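Local coordinates for glycosylation Associate Protein 2 (Streptococcus agalactiae serotype V, PDB 6OYC) that probably takes part, as a component of the Gap123 complex, in glycosylating and exporting a serine-rich adhesin through the accessory Sec system, at residues W314-K317 with P322-L325. Numbering follows the deposited sequence.
Sequences WMMK and PFML
The CB of Met-316 lies over one face of the Phe-323 ring, a compact example of how a helix is packed onto the strand that follows it in a beta-alpha-beta unit. The unit comprises strand 297-301, helix 313-318 and strand 323-327, and its two parallel strands are neighbours in the mixed sheet of an alpha/beta-hydrolase-like domain. Across these two segments the main interaction is a CH-pi contact: Met-316 CB sits 4.0 Å from the Phe-323 ring centroid, 29° off the ring normal, and comes closest at Phe-323 CD2. The helix backbone shares this face, with the carbonyl carbon of Met-316 above the ring centre and the amide N of Lys-317 nearer the rim. With chi1 at 71°, CG lies between the backbone N and carbonyl carbon of Phe-323, and the ring is directed at the helix with its face turned to Met-316. Beyond the ring, the Met-316 and Leu-325 side chains run past one another in opposing senses, while the methionine chain, bent at chi2 and chi3, also packs on Thr-298 and Tyr-300 of strand 297-301. Lys-317 brings its CA to 3.9 Å from Phe-323 CE1, but its NZ instead forms a salt bridge with Glu-82. At the other end of the contact, Met-316 CG rests 3.8 Å from the Leu-325 CD2 methyl.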
loop_
_atom_site.group_PDB
_atom_site.type_symbol
_atom_site.label_atom_id
_atom_site.label_comp_id
_atom_site.label_asym_id
_atom_site.label_seq_id
_atom_site.Cartn_x
_atom_site.Cartn_y
_atom_site.Cartn_z
ATOM N N TRP B 314 7.025 5.394 -9.772
ATOM C CA TRP B 314 7.741 5.676 -11.007
ATOM C C TRP B 314 9.227 5.897 -10.752
ATOM O O TRP B 314 10.065 5.502 -11.569
ATOM C CB TRP B 314 7.105 6.869 -11.703
ATOM C CG TRP B 314 5.754 6.541 -12.212
ATOM C CD1 TRP B 314 4.555 7.044 -11.769
ATOM C CD2 TRP B 314 5.440 5.623 -13.263
ATOM N NE1 TRP B 314 3.518 6.488 -12.482
ATOM C CE2 TRP B 314 4.032 5.616 -13.406
ATOM C CE3 TRP B 314 6.209 4.797 -14.087
ATOM C CZ2 TRP B 314 3.380 4.823 -14.344
ATOM C CZ3 TRP B 314 5.560 4.011 -15.028
ATOM C CH2 TRP B 314 4.155 4.034 -15.152
ATOM N N MET B 315 9.579 6.498 -9.616
ATOM C CA MET B 315 10.989 6.697 -9.302
ATOM C C MET B 315 11.715 5.370 -9.165
ATOM O O MET B 315 12.834 5.212 -9.665
ATOM C CB MET B 315 11.127 7.510 -8.021
ATOM C CG MET B 315 12.545 7.592 -7.494
ATOM S SD MET B 315 12.562 8.453 -5.915
ATOM C CE MET B 315 11.961 7.175 -4.812
ATOM N N MET B 316 11.093 4.398 -8.489
ATOM C CA MET B 316 11.740 3.106 -8.298
ATOM C C MET B 316 11.674 2.250 -9.552
ATOM O O MET B 316 12.538 1.390 -9.756
ATOM C CB MET B 316 11.109 2.361 -7.123
ATOM C CG MET B 316 11.187 3.121 -5.820
ATOM S SD MET B 316 12.884 3.603 -5.393
ATOM C CE MET B 316 13.520 2.028 -4.814
ATOM N N LYS B 317 10.667 2.466 -10.399
ATOM C CA LYS B 317 10.631 1.749 -11.667
ATOM C C LYS B 317 11.761 2.196 -12.588
ATOM O O LYS B 317 12.271 1.397 -13.383
ATOM C CB LYS B 317 9.276 1.943 -12.344
ATOM C CG LYS B 317 8.870 0.796 -13.267
ATOM C CD LYS B 317 7.356 0.779 -13.497
ATOM C CE LYS B 317 6.963 0.110 -14.825
ATOM N NZ LYS B 317 7.468 -1.271 -15.047
ATOM N N PRO B 322 15.097 -4.593 -9.167
ATOM C CA PRO B 322 13.957 -5.129 -8.407
ATOM C C PRO B 322 13.653 -4.219 -7.236
ATOM O O PRO B 322 14.567 -3.698 -6.589
ATOM C CB PRO B 322 14.437 -6.506 -7.938
ATOM C CG PRO B 322 15.602 -6.842 -8.841
ATOM C CD PRO B 322 16.217 -5.547 -9.252
ATOM N N PHE B 323 12.358 -4.013 -6.964
ATOM C CA PHE B 323 12.002 -3.016 -5.964
ATOM C C PHE B 323 10.726 -3.369 -5.208
ATOM O O PHE B 323 9.847 -4.093 -5.690
ATOM C CB PHE B 323 11.880 -1.615 -6.582
ATOM C CG PHE B 323 10.685 -1.410 -7.483
ATOM C CD1 PHE B 323 10.753 -1.723 -8.828
ATOM C CD2 PHE B 323 9.509 -0.831 -6.987
ATOM C CE1 PHE B 323 9.679 -1.500 -9.674
ATOM C CE2 PHE B 323 8.416 -0.593 -7.824
ATOM C CZ PHE B 323 8.495 -0.932 -9.169
ATOM N N MET B 324 10.653 -2.831 -4.001
ATOM C CA MET B 324 9.533 -3.018 -3.104
ATOM C C MET B 324 9.110 -1.650 -2.598
ATOM O O MET B 324 9.961 -0.797 -2.320
ATOM C CB MET B 324 9.921 -3.932 -1.946
ATOM C CG MET B 324 8.773 -4.483 -1.144
ATOM S SD MET B 324 9.419 -5.644 0.081
ATOM C CE MET B 324 8.006 -5.862 1.168
ATOM N N LEU B 325 7.797 -1.428 -2.527
ATOM C CA LEU B 325 7.234 -0.236 -1.905
ATOM C C LEU B 325 6.465 -0.626 -0.650
ATOM O O LEU B 325 5.836 -1.686 -0.600
ATOM C CB LEU B 325 6.314 0.509 -2.863
ATOM C CG LEU B 325 6.791 0.634 -4.308
ATOM C CD1 LEU B 325 5.703 1.319 -5.132
ATOM C CD2 LEU B 325 8.119 1.407 -4.372
#